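PDB 3KOP: uncharacterized protein from Arthrobacter sp., which is of unknown function but adopts a cyclophilin-like fold, a curled antiparallel beta sheet flanked by helices, and assembles into a hexamer. Local coordinates for residues Tyr23-Leu28 with Gly32-Ala37; Ser59-Gly64 with Asn69-Leu74; Val127-Phe132 with Asn150-Ile155. One frame throughout, in Å; residues are numbered along the deposited sequence.

How the contacts relate
Three contacts sample one curled antiparallel sheet, and they follow one another along the chain: each closes before the next opens. Contact 1 is the hairpin of strands 23-28 and 33-39, contact 2 the hairpin of strands 57-63 and 70-76, with centres about 14 Å apart. Strand 178-183 pairs with one strand of each and so joins the two hairpins. Contact 3, about 12 Å from contact 1 and 11 Å from contact 2, centre to centre, has its own centre about 1 Å from the centre of the chain. Its strands 125-132 and 145-157 neighbour strands 70-76 and 33-39 respectively, so side chains of both hairpins and of contact 3 share a single apolar interior.

Contact 1: residues Tyr23-Leu28 with Gly32-Ala37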
ATOM      1  N   TYR F  23      -3.811 -29.108  19.499  1.00 17.12           N
ATOM      2  CA  TYR F  23      -3.240 -27.901  20.042  1.00 16.65           C
ATOM      3  C   TYR F  23      -1.732 -27.988  20.108  1.00 16.43           C
ATOM      4  O   TYR F  23      -1.141 -29.098  20.216  1.00 15.58           O
ATOM      5  CB  TYR F  23      -3.793 -27.647  21.450  1.00 16.95           C
ATOM      6  CG  TYR F  23      -5.279 -27.433  21.465  1.00 17.71           C
ATOM      7  CD1 TYR F  23      -5.825 -26.156  21.365  1.00 18.88           C
ATOM      8  CD2 TYR F  23      -6.160 -28.523  21.535  1.00 18.84           C
ATOM      9  CE1 TYR F  23      -7.219 -25.965  21.342  1.00 20.13           C
ATOM     10  CE2 TYR F  23      -7.546 -28.322  21.507  1.00 19.99           C
ATOM     11  CZ  TYR F  23      -8.054 -27.060  21.434  1.00 20.74           C
ATOM     12  OH  TYR F  23      -9.408 -26.926  21.425  1.00 22.15           O
ATOM     13  N   ILE F  24      -1.109 -26.822  20.023  1.00 15.55           N
ATOM     14  CA  ILE F  24       0.334 -26.699  20.209  1.00 16.13           C
ATOM     15  C   ILE F  24       0.603 -25.729  21.359  1.00 16.01           C
ATOM     16  O   ILE F  24      -0.180 -24.811  21.622  1.00 16.54           O
ATOM     17  CB  ILE F  24       1.035 -26.246  18.889  1.00 16.00           C
ATOM     18  CG1 ILE F  24       0.516 -24.862  18.428  1.00 15.35           C
ATOM     19  CG2 ILE F  24       0.826 -27.323  17.800  1.00 15.34           C
ATOM     20  CD1 ILE F  24       1.296 -24.221  17.305  1.00 15.50           C
ATOM     21  N   ASN F  25       1.677 -25.987  22.071  1.00 16.52           N
ATOM     22  CA  ASN F  25       2.220 -25.077  23.042  1.00 16.08           C
ATOM     23  C   ASN F  25       3.307 -24.232  22.402  1.00 15.88           C
ATOM     24  O   ASN F  25       4.137 -24.722  21.620  1.00 15.68           O
ATOM     25  CB  ASN F  25       2.779 -25.849  24.236  1.00 16.30           C
ATOM     26  CG  ASN F  25       1.698 -26.442  25.085  1.00 17.81           C
ATOM     27  OD1 ASN F  25       0.636 -25.828  25.261  1.00 19.97           O
ATOM     28  ND2 ASN F  25       1.921 -27.660  25.590  1.00 18.01           N
ATOM     29  N   ILE F  26       3.317 -22.961  22.768  1.00 15.34           N
ATOM     30  CA  ILE F  26       4.277 -22.008  22.267  1.00 15.01           C
ATOM     31  C   ILE F  26       4.905 -21.360  23.495  1.00 15.07           C
ATOM     32  O   ILE F  26       4.215 -20.725  24.283  1.00 15.02           O
ATOM     33  CB  ILE F  26       3.636 -20.944  21.388  1.00 14.72           C
ATOM     34  CG1 ILE F  26       2.831 -21.577  20.252  1.00 13.96           C
ATOM     35  CG2 ILE F  26       4.710 -20.013  20.832  1.00 14.60           C
ATOM     36  CD1 ILE F  26       1.935 -20.569  19.436  1.00 14.31           C
ATOM     37  N   THR F  27       6.210 -21.537  23.632  1.00 15.40           N
ATOM     38  CA  THR F  27       6.910 -21.296  24.892  1.00 15.25           C
ATOM     39  C   THR F  27       8.144 -20.456  24.667  1.00 15.43           C
ATOM     40  O   THR F  27       8.893 -20.697  23.714  1.00 15.27           O
ATOM     41  CB  THR F  27       7.371 -22.645  25.537  1.00 15.81           C
ATOM     42  OG1 THR F  27       6.235 -23.492  25.779  1.00 16.00           O
ATOM     43  CG2 THR F  27       8.117 -22.397  26.868  1.00 15.21           C
ATOM     44  N   LEU F  28       8.353 -19.492  25.567  1.00 15.70           N
ATOM     45  CA  LEU F  28       9.601 -18.787  25.712  1.00 16.03           C
ATOM     46  C   LEU F  28      10.350 -19.430  26.874  1.00 17.05           C
ATOM     47  O   LEU F  28       9.896 -19.393  28.020  1.00 16.83           O
ATOM     48  CB  LEU F  28       9.360 -17.293  25.976  1.00 15.58           C
ATOM     49  CG  LEU F  28       8.796 -16.517  24.786  1.00 15.88           C
ATOM     50  CD1 LEU F  28       8.204 -15.161  25.216  1.00 15.34           C
ATOM     51  CD2 LEU F  28       9.870 -16.321  23.714  1.00 13.78           C
ATOM     52  N   GLY F  32      10.114 -18.452  30.621  1.00 19.61           N
ATOM     53  CA  GLY F  32       9.218 -19.469  31.147  1.00 19.53           C
ATOM     54  C   GLY F  32       7.749 -19.160  30.961  1.00 19.73           C
ATOM     55  O   GLY F  32       6.936 -19.438  31.841  1.00 19.77           O
ATOM     56  N   VAL F  33       7.388 -18.619  29.801  1.00 19.34           N
ATOM     57  CA  VAL F  33       6.011 -18.284  29.506  1.00 18.93           C
ATOM     58  C   VAL F  33       5.535 -19.137  28.351  1.00 19.13           C
ATOM     59  O   VAL F  33       6.234 -19.241  27.326  1.00 19.49           O
ATOM     60  CB  VAL F  33       5.870 -16.781  29.151  1.00 19.40           C
ATOM     61  CG1 VAL F  33       4.414 -16.416  28.822  1.00 18.31           C
ATOM     62  CG2 VAL F  33       6.399 -15.931  30.290  1.00 18.28           C
ATOM     63  N   THR F  34       4.363 -19.749  28.518  1.00 18.61           N
ATOM     64  CA  THR F  34       3.776 -20.619  27.502  1.00 18.92           C
ATOM     65  C   THR F  34       2.344 -20.199  27.207  1.00 18.39           C
ATOM     66  O   THR F  34       1.589 -19.819  28.104  1.00 18.23           O
ATOM     67  CB  THR F  34       3.746 -22.104  27.959  1.00 19.13           C
ATOM     68  OG1 THR F  34       5.089 -22.549  28.199  1.00 22.58           O
ATOM     69  CG2 THR F  34       3.148 -22.993  26.906  1.00 18.68           C
ATOM     70  N   CYS F  35       1.964 -20.274  25.946  1.00 17.80           N
ATOM     71  CA  CYS F  35       0.572 -20.124  25.600  1.00 17.49           C
ATOM     72  C   CYS F  35       0.177 -21.345  24.752  1.00 17.36           C
ATOM     73  O   CYS F  35       1.045 -22.104  24.305  1.00 17.26           O
ATOM     74  CB  CYS F  35       0.342 -18.777  24.881  1.00 17.38           C
ATOM     75  SG  CYS F  35       1.146 -18.664  23.305  1.00 18.61           S
ATOM     76  N   LYS F  36      -1.116 -21.538  24.556  1.00 16.44           N
ATOM     77  CA  LYS F  36      -1.618 -22.663  23.797  1.00 17.12           C
ATOM     78  C   LYS F  36      -2.426 -22.163  22.615  1.00 16.06           C
ATOM     79  O   LYS F  36      -3.205 -21.228  22.750  1.00 15.86           O
ATOM     80  CB  LYS F  36      -2.499 -23.580  24.655  1.00 17.12           C
ATOM     81  CG  LYS F  36      -2.922 -24.828  23.930  1.00 21.35           C
ATOM     82  CD  LYS F  36      -3.944 -25.676  24.688  1.00 25.15           C
ATOM     83  CE  LYS F  36      -3.344 -26.379  25.823  1.00 27.53           C
ATOM     84  NZ  LYS F  36      -4.265 -27.533  26.261  1.00 32.34           N
ATOM     85  N   ALA F  37      -2.235 -22.826  21.477  1.00 15.42           N
ATOM     86  CA  ALA F  37      -2.843 -22.446  20.225  1.00 15.69           C
ATOM     87  C   ALA F  37      -3.549 -23.629  19.605  1.00 15.57           C
ATOM     88  O   ALA F  37      -3.047 -24.750  19.647  1.00 15.15           O
ATOM     89  CB  ALA F  37      -1.779 -21.887  19.264  1.00 14.35           C
TER
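The carbonyl oxygen of Leu-28 is gripped by two successive amides at the start of segment 32-37: Val-33 N donates from 3.2 Å, lying in the carbonyl plane, while Gly-32 N, at 2.8 Å, makes a bent and weak bond. From this doubly held atom the ladder runs on through the pairs Ile-26 with Cys-35 and Ile-24 with Ala-37, each closed by two N-H...O bonds. Between the Leu-28/Val-33 and Ile-26/Cys-35 pairs, on the face that also carries Asn-25 and Lys-36, Thr-27 OG1 meets Thr-34 OG1 at 2.8 Å in a hydrogen bond between hydroxyls. Both oxygens sit beside their own backbone N (chi1 -59° and -61°), which turns them to each other across a non-hydrogen-bonded pair. Farther along, Lys-36 CD lies 3.8 Å from Tyr-23 CB, and Lys-36 NZ makes a long, at most weakly attractive cation-pi approach to the ring. The other face is apolar: Ile-24 CG1 and Ile-26 CD1 both reach Ala-37 CB, and Cys-35 SG rests 3.9 Å from Ile-26 CB. Leu-28 continues this layer onto Met-162 and Ile-169 of helix 159-172. Gly-32 and Val-33 together opposite Leu-28 form a G1 beta bulge, here closing an antiparallel beta hairpin.

Contact 2: residues Ser59-Gly64 with Asn69-Leu74; sequences SQVFHG and NEIYNL
Phe-62 and Tyr-72 face each other as a hydrogen-bonded pair of an antiparallel beta hairpin, and their side chains make the dense part of the contact. Phe-62 CB stands over one face of the tyrosine ring, toward its rim, 3.4 Å from Tyr-72 CZ. This is a CH-pi contact; the two rings, with planes 29° apart, are displaced along each other and barely overlap. With CG set between its backbone N and carbonyl carbon (chi1 65°), the Tyr-72 ring leans across to the neighbouring strand, and Gly-64 CA comes to its edge.

Ile-71 and His-63 occupy the opposite face of the sheet. Val-61 CG2 packs 3.9 Å from Ile-71 CB, close to Leu-179 of strand 178-183. The His-63 ring is covered on one face by Glu-70 O, which sits over the centre without a hydrogen bond. The rotation of the imidazole is fixed by its two nitrogens: ND1 donates in the ring plane to a lone pair of Gly-64 O, and NE2 bonds to Tyr-133 OH. Trp-170 of a second subunit donates its NE1 to His-63 O, bringing this end of the hairpin to a subunit interface.

Toward Ser-59 and Leu-74 the direct ladder gives way to solvent. Asn-73 CB lies against Gln-60 O, but one water takes the amide hydrogen of Leu-74 N and donates to Gln-60 O, bridging the two strands. The hydroxyl of Ser-59 holds this water, and a second one as well: that water is 2.8 Å from Ser-59 OG and donates to Leu-74 O at 2.7 Å.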
ATOM      1  N   SER F  59      14.138 -22.475  18.428  1.00 18.96           N
ATOM      2  CA  SER F  59      15.284 -21.701  18.024  1.00 18.59           C
ATOM      3  C   SER F  59      15.242 -20.303  18.630  1.00 17.34           C
ATOM      4  O   SER F  59      14.234 -19.886  19.171  1.00 16.24           O
ATOM      5  CB  SER F  59      15.307 -21.625  16.507  1.00 19.17           C
ATOM      6  OG  SER F  59      16.439 -20.923  16.055  1.00 22.15           O
ATOM      7  N   GLN F  60      16.362 -19.605  18.535  1.00 16.46           N
ATOM      8  CA  GLN F  60      16.499 -18.215  19.004  1.00 16.07           C
ATOM      9  C   GLN F  60      15.303 -17.394  18.580  1.00 15.30           C
ATOM     10  O   GLN F  60      14.870 -17.454  17.425  1.00 14.52           O
ATOM     11  CB  GLN F  60      17.786 -17.616  18.392  1.00 16.13           C
ATOM     12  CG  GLN F  60      17.936 -16.115  18.497  1.00 16.59           C
ATOM     13  CD  GLN F  60      18.301 -15.700  19.899  1.00 18.16           C
ATOM     14  OE1 GLN F  60      19.321 -16.135  20.409  1.00 18.69           O
ATOM     15  NE2 GLN F  60      17.473 -14.841  20.525  1.00 16.04           N
ATOM     16  N   VAL F  61      14.775 -16.610  19.512  1.00 15.16           N
ATOM     17  CA  VAL F  61      13.634 -15.737  19.231  1.00 14.31           C
ATOM     18  C   VAL F  61      14.104 -14.381  18.697  1.00 14.54           C
ATOM     19  O   VAL F  61      15.201 -13.878  19.036  1.00 14.96           O
ATOM     20  CB  VAL F  61      12.740 -15.537  20.499  1.00 14.43           C
ATOM     21  CG1 VAL F  61      13.385 -14.535  21.481  1.00 13.59           C
ATOM     22  CG2 VAL F  61      11.297 -15.059  20.078  1.00 14.30           C
ATOM     23  N   PHE F  62      13.274 -13.767  17.869  1.00 14.03           N
ATOM     24  CA  PHE F  62      13.516 -12.411  17.410  1.00 14.52           C
ATOM     25  C   PHE F  62      12.233 -11.616  17.541  1.00 14.14           C
ATOM     26  O   PHE F  62      11.161 -12.153  17.379  1.00 14.11           O
ATOM     27  CB  PHE F  62      13.943 -12.405  15.948  1.00 15.01           C
ATOM     28  CG  PHE F  62      15.177 -13.215  15.665  1.00 14.68           C
ATOM     29  CD1 PHE F  62      16.424 -12.666  15.826  1.00 16.40           C
ATOM     30  CD2 PHE F  62      15.083 -14.487  15.151  1.00 16.28           C
ATOM     31  CE1 PHE F  62      17.560 -13.394  15.554  1.00 16.99           C
ATOM     32  CE2 PHE F  62      16.220 -15.224  14.878  1.00 15.95           C
ATOM     33  CZ  PHE F  62      17.455 -14.672  15.081  1.00 16.93           C
ATOM     34  N   HIS F  63      12.351 -10.341  17.882  1.00 13.79           N
ATOM     35  CA  HIS F  63      11.213  -9.442  17.772  1.00 13.49           C
ATOM     36  C   HIS F  63      11.167  -8.820  16.383  1.00 13.89           C
ATOM     37  O   HIS F  63      12.187  -8.387  15.862  1.00 14.14           O
ATOM     38  CB  HIS F  63      11.285  -8.325  18.776  1.00 13.52           C
ATOM     39  CG  HIS F  63       9.969  -7.657  18.985  1.00 13.40           C
ATOM     40  ND1 HIS F  63       9.390  -6.868  18.018  1.00 11.94           N
ATOM     41  CD2 HIS F  63       9.089  -7.716  20.012  1.00 13.94           C
ATOM     42  CE1 HIS F  63       8.210  -6.451  18.451  1.00 13.79           C
ATOM     43  NE2 HIS F  63       8.010  -6.931  19.664  1.00 14.14           N
ATOM     44  N   GLY F  64       9.978  -8.699  15.801  1.00 13.79           N
ATOM     45  CA  GLY F  64       9.899  -8.112  14.456  1.00 13.86           C
ATOM     46  C   GLY F  64      10.325  -6.660  14.434  1.00 14.14           C
ATOM     47  O   GLY F  64      10.170  -5.929  15.446  1.00 14.54           O
ATOM     48  N   ASN F  69       3.759  -6.040  16.016  1.00 12.91           N
ATOM     49  CA  ASN F  69       3.563  -6.821  17.239  1.00 12.92           C
ATOM     50  C   ASN F  69       3.785  -8.298  17.004  1.00 13.11           C
ATOM     51  O   ASN F  69       2.867  -9.136  17.080  1.00 13.78           O
ATOM     52  CB  ASN F  69       2.217  -6.504  17.851  1.00 13.10           C
ATOM     53  CG  ASN F  69       2.108  -5.048  18.238  1.00 14.07           C
ATOM     54  OD1 ASN F  69       2.884  -4.591  19.074  1.00 14.53           O
ATOM     55  ND2 ASN F  69       1.208  -4.308  17.604  1.00 12.19           N
ATOM     56  N   GLU F  70       5.041  -8.592  16.719  1.00 13.71           N
ATOM     57  CA  GLU F  70       5.477  -9.909  16.279  1.00 13.46           C
ATOM     58  C   GLU F  70       6.746 -10.401  17.010  1.00 12.97           C
ATOM     59  O   GLU F  70       7.721  -9.642  17.174  1.00 12.96           O
ATOM     60  CB  GLU F  70       5.823  -9.831  14.809  1.00 13.19           C
ATOM     61  CG  GLU F  70       6.223 -11.169  14.234  1.00 14.93           C
ATOM     62  CD  GLU F  70       7.005 -11.088  12.936  1.00 17.62           C
ATOM     63  OE1 GLU F  70       7.636 -10.028  12.670  1.00 17.47           O
ATOM     64  OE2 GLU F  70       7.004 -12.134  12.217  1.00 18.56           O
ATOM     65  N   ILE F  71       6.754 -11.684  17.380  1.00 13.04           N
ATOM     66  CA  ILE F  71       8.013 -12.384  17.666  1.00 12.88           C
ATOM     67  C   ILE F  71       8.058 -13.605  16.753  1.00 13.88           C
ATOM     68  O   ILE F  71       7.033 -14.052  16.266  1.00 13.42           O
ATOM     69  CB  ILE F  71       8.208 -12.795  19.161  1.00 12.88           C
ATOM     70  CG1 ILE F  71       7.066 -13.692  19.666  1.00 12.97           C
ATOM     71  CG2 ILE F  71       8.404 -11.561  20.022  1.00 12.56           C
ATOM     72  CD1 ILE F  71       7.415 -14.586  20.918  1.00 12.34           C
ATOM     73  N   TYR F  72       9.257 -14.128  16.503  1.00 13.29           N
ATOM     74  CA  TYR F  72       9.374 -15.265  15.603  1.00 13.81           C
ATOM     75  C   TYR F  72      10.702 -15.998  15.816  1.00 13.78           C
ATOM     76  O   TYR F  72      11.594 -15.492  16.505  1.00 14.22           O
ATOM     77  CB  TYR F  72       9.244 -14.811  14.158  1.00 13.29           C
ATOM     78  CG  TYR F  72      10.345 -13.903  13.707  1.00 13.87           C
ATOM     79  CD1 TYR F  72      10.301 -12.531  13.975  1.00 14.05           C
ATOM     80  CD2 TYR F  72      11.480 -14.421  13.042  1.00 15.10           C
ATOM     81  CE1 TYR F  72      11.318 -11.695  13.566  1.00 13.85           C
ATOM     82  CE2 TYR F  72      12.513 -13.573  12.626  1.00 14.77           C
ATOM     83  CZ  TYR F  72      12.422 -12.218  12.901  1.00 15.17           C
ATOM     84  OH  TYR F  72      13.407 -11.356  12.520  1.00 15.74           O
ATOM     85  N   ASN F  73      10.795 -17.203  15.266  1.00 14.30           N
ATOM     86  CA  ASN F  73      12.057 -17.892  15.164  1.00 14.62           C
ATOM     87  C   ASN F  73      12.253 -18.267  13.706  1.00 14.58           C
ATOM     88  O   ASN F  73      11.340 -18.097  12.877  1.00 14.67           O
ATOM     89  CB  ASN F  73      12.148 -19.087  16.150  1.00 14.56           C
ATOM     90  CG  ASN F  73      11.241 -20.275  15.797  1.00 15.88           C
ATOM     91  OD1 ASN F  73      10.727 -20.378  14.692  1.00 16.30           O
ATOM     92  ND2 ASN F  73      11.045 -21.184  16.766  1.00 16.39           N
ATOM     93  N   LEU F  74      13.454 -18.752  13.402  1.00 15.16           N
ATOM     94  CA  LEU F  74      13.823 -19.175  12.057  1.00 14.79           C
ATOM     95  C   LEU F  74      14.458 -20.562  12.164  1.00 15.32           C
ATOM     96  O   LEU F  74      15.398 -20.754  12.922  1.00 15.27           O
ATOM     97  CB  LEU F  74      14.824 -18.199  11.449  1.00 15.11           C
ATOM     98  CG  LEU F  74      14.419 -16.734  11.269  1.00 15.32           C
ATOM     99  CD1 LEU F  74      15.610 -15.912  10.780  1.00 15.22           C
ATOM    100  CD2 LEU F  74      13.213 -16.595  10.328  1.00 13.71           C
TER
HETATM  101  O   HOH W   1      15.924 -18.491  15.193  1.00 15.26           O
HETATM  102  O   HOH W   2      17.189 -22.511  13.890  1.00 28.04           O

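Contact 3: residues Val127-Phe132 with Asn150-Ile155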
ATOM      1  N   VAL F 127      12.257 -21.637   7.373  1.00 16.96           N
ATOM      2  CA  VAL F 127      10.890 -21.387   7.827  1.00 16.20           C
ATOM      3  C   VAL F 127      10.923 -20.374   8.976  1.00 15.77           C
ATOM      4  O   VAL F 127      11.755 -20.476   9.898  1.00 15.50           O
ATOM      5  CB  VAL F 127      10.177 -22.706   8.193  1.00 16.28           C
ATOM      6  CG1 VAL F 127       8.770 -22.449   8.815  1.00 15.22           C
ATOM      7  CG2 VAL F 127      10.043 -23.594   6.918  1.00 15.05           C
ATOM      8  N   ASP F 128      10.052 -19.374   8.854  1.00 15.15           N
ATOM      9  CA  ASP F 128       9.780 -18.353   9.879  1.00 14.54           C
ATOM     10  C   ASP F 128       8.470 -18.750  10.527  1.00 14.05           C
ATOM     11  O   ASP F 128       7.449 -18.814   9.856  1.00 14.22           O
ATOM     12  CB  ASP F 128       9.678 -16.994   9.191  1.00 14.74           C
ATOM     13  CG  ASP F 128       9.397 -15.847  10.115  1.00 16.85           C
ATOM     14  OD1 ASP F 128       8.673 -15.991  11.144  1.00 15.80           O
ATOM     15  OD2 ASP F 128       9.870 -14.728   9.761  1.00 17.03           O
ATOM     16  N   LEU F 129       8.519 -19.052  11.823  1.00 13.58           N
ATOM     17  CA  LEU F 129       7.341 -19.324  12.627  1.00 13.74           C
ATOM     18  C   LEU F 129       7.127 -18.144  13.556  1.00 13.78           C
ATOM     19  O   LEU F 129       8.005 -17.818  14.362  1.00 14.25           O
ATOM     20  CB  LEU F 129       7.480 -20.625  13.423  1.00 14.05           C
ATOM     21  CG  LEU F 129       7.666 -21.877  12.553  1.00 14.09           C
ATOM     22  CD1 LEU F 129       8.080 -23.145  13.420  1.00 14.34           C
ATOM     23  CD2 LEU F 129       6.432 -22.144  11.717  1.00 12.75           C
ATOM     24  N   ALA F 130       5.967 -17.505  13.410  1.00 13.51           N
ATOM     25  CA  ALA F 130       5.705 -16.203  14.014  1.00 13.43           C
ATOM     26  C   ALA F 130       4.439 -16.182  14.844  1.00 13.45           C
ATOM     27  O   ALA F 130       3.438 -16.824  14.507  1.00 14.50           O
ATOM     28  CB  ALA F 130       5.657 -15.077  12.919  1.00 12.83           C
ATOM     29  N   VAL F 131       4.500 -15.396  15.914  1.00 13.26           N
ATOM     30  CA  VAL F 131       3.403 -15.161  16.810  1.00 13.51           C
ATOM     31  C   VAL F 131       3.101 -13.663  16.806  1.00 13.64           C
ATOM     32  O   VAL F 131       3.990 -12.844  17.026  1.00 13.14           O
ATOM     33  CB  VAL F 131       3.771 -15.598  18.246  1.00 13.44           C
ATOM     34  CG1 VAL F 131       2.735 -15.113  19.273  1.00 13.81           C
ATOM     35  CG2 VAL F 131       3.898 -17.116  18.299  1.00 13.68           C
ATOM     36  N   PHE F 132       1.848 -13.326  16.538  1.00 13.82           N
ATOM     37  CA  PHE F 132       1.401 -11.955  16.639  1.00 13.95           C
ATOM     38  C   PHE F 132       0.661 -11.713  17.944  1.00 13.86           C
ATOM     39  O   PHE F 132      -0.295 -12.416  18.274  1.00 14.60           O
ATOM     40  CB  PHE F 132       0.601 -11.595  15.399  1.00 14.18           C
ATOM     41  CG  PHE F 132       1.455 -11.471  14.222  1.00 13.97           C
ATOM     42  CD1 PHE F 132       2.062 -10.252  13.927  1.00 15.04           C
ATOM     43  CD2 PHE F 132       1.724 -12.567  13.444  1.00 14.11           C
ATOM     44  CE1 PHE F 132       2.878 -10.127  12.822  1.00 15.88           C
ATOM     45  CE2 PHE F 132       2.574 -12.464  12.364  1.00 14.84           C
ATOM     46  CZ  PHE F 132       3.132 -11.247  12.039  1.00 14.94           C
ATOM     47  N   ASN F 150       1.153 -17.649   6.121  1.00 13.04           N
ATOM     48  CA  ASN F 150       0.066 -18.648   6.292  1.00 13.05           C
ATOM     49  C   ASN F 150      -0.377 -18.636   7.747  1.00 12.61           C
ATOM     50  O   ASN F 150       0.433 -18.914   8.649  1.00 13.55           O
ATOM     51  CB  ASN F 150       0.525 -20.093   5.969  1.00 13.14           C
ATOM     52  CG  ASN F 150       0.814 -20.346   4.497  1.00 13.51           C
ATOM     53  OD1 ASN F 150       0.743 -19.444   3.664  1.00 14.05           O
ATOM     54  ND2 ASN F 150       1.091 -21.613   4.159  1.00 13.33           N
ATOM     55  N   VAL F 151      -1.642 -18.339   8.010  1.00 12.76           N
ATOM     56  CA  VAL F 151      -2.159 -18.337   9.385  1.00 11.88           C
ATOM     57  C   VAL F 151      -2.601 -19.773   9.679  1.00 12.91           C
ATOM     58  O   VAL F 151      -3.569 -20.281   9.081  1.00 12.44           O
ATOM     59  CB  VAL F 151      -3.375 -17.372   9.586  1.00 12.35           C
ATOM     60  CG1 VAL F 151      -3.951 -17.513  11.022  1.00 11.38           C
ATOM     61  CG2 VAL F 151      -3.011 -15.909   9.269  1.00 11.52           C
ATOM     62  N   PHE F 152      -1.894 -20.443  10.593  1.00 12.62           N
ATOM     63  CA  PHE F 152      -2.140 -21.884  10.797  1.00 13.23           C
ATOM     64  C   PHE F 152      -2.540 -22.271  12.220  1.00 13.44           C
ATOM     65  O   PHE F 152      -2.854 -23.431  12.488  1.00 14.34           O
ATOM     66  CB  PHE F 152      -0.903 -22.706  10.343  1.00 12.56           C
ATOM     67  CG  PHE F 152       0.259 -22.665  11.311  1.00 13.72           C
ATOM     68  CD1 PHE F 152       1.238 -21.675  11.209  1.00 13.25           C
ATOM     69  CD2 PHE F 152       0.384 -23.623  12.311  1.00 14.17           C
ATOM     70  CE1 PHE F 152       2.287 -21.631  12.064  1.00 14.22           C
ATOM     71  CE2 PHE F 152       1.449 -23.563  13.194  1.00 14.43           C
ATOM     72  CZ  PHE F 152       2.396 -22.568  13.072  1.00 13.37           C
ATOM     73  N   ALA F 153      -2.531 -21.306  13.124  1.00 13.46           N
ATOM     74  CA  ALA F 153      -2.968 -21.531  14.476  1.00 13.78           C
ATOM     75  C   ALA F 153      -3.431 -20.240  15.109  1.00 14.11           C
ATOM     76  O   ALA F 153      -3.089 -19.121  14.638  1.00 14.77           O
ATOM     77  CB  ALA F 153      -1.888 -22.177  15.305  1.00 13.36           C
ATOM     78  N   THR F 154      -4.244 -20.395  16.142  1.00 14.09           N
ATOM     79  CA  THR F 154      -4.732 -19.248  16.876  0.50 14.50           C
ATOM     80  C   THR F 154      -4.638 -19.497  18.366  1.00 14.85           C
ATOM     81  O   THR F 154      -5.056 -20.548  18.886  1.00 14.63           O
ATOM     82  CB  THR F 154      -6.154 -18.873  16.457  0.50 14.65           C
ATOM     83  OG1 THR F 154      -6.422 -17.543  16.906  0.50 14.68           O
ATOM     84  CG2 THR F 154      -7.192 -19.854  17.032  0.50 14.85           C
ATOM     85  N   ILE F 155      -4.021 -18.539  19.056  1.00 15.37           N
ATOM     86  CA  ILE F 155      -3.784 -18.657  20.502  1.00 15.47           C
ATOM     87  C   ILE F 155      -5.115 -18.613  21.243  1.00 16.65           C
ATOM     88  O   ILE F 155      -5.878 -17.653  21.118  1.00 17.00           O
ATOM     89  CB  ILE F 155      -2.762 -17.609  21.001  1.00 15.66           C
ATOM     90  CG1 ILE F 155      -1.400 -17.858  20.319  1.00 15.49           C
ATOM     91  CG2 ILE F 155      -2.590 -17.690  22.537  1.00 15.07           C
ATOM     92  CD1 ILE F 155      -0.395 -16.749  20.522  1.00 14.67           C
TER
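Leu-129 and Val-131 meet Phe-152 and Ile-155 with no hydrogen bond between the two segments: both are strands of one curled sheet, but they are not neighbours in it. Side-chain ends alone bridge the distance, burying only 133 Å² over both sides, and the nearest alpha carbons stay 8.8 Å apart, between Val-131 and Ile-155. The tighter of the two meetings is Val-131 CG1 with Ile-155 CD1 at 3.7 Å, where the side chains cross at about a right angle. Val-131 CG1 is turned opposite its own backbone N (chi1 169°), and the extended outer arm of Ile-155 carries CD1 to it. The second is lighter: Leu-129 CD2 approaches Phe-152 CE1 obliquely at 4.2 Å. Phe-152 and Ala-153 both face Val-97 in a classic beta bulge, which probably contributes to the placement of that ring, and Phe-152 CB points toward segment 127-132. All four touching residues are buried, so this is an apolar contact in the interior enclosed by the curled sheet of the cyclophilin-like fold. Strand 96-103 lies between these strands and pairs with both. Beyond them, strand 70-76 bonds to 125-132, strand 33-39 flanks 145-157 and brings Cys-35 onto Ile-155, and Ser-48 of helix 45-54 makes a weak bond to Phe-152 O.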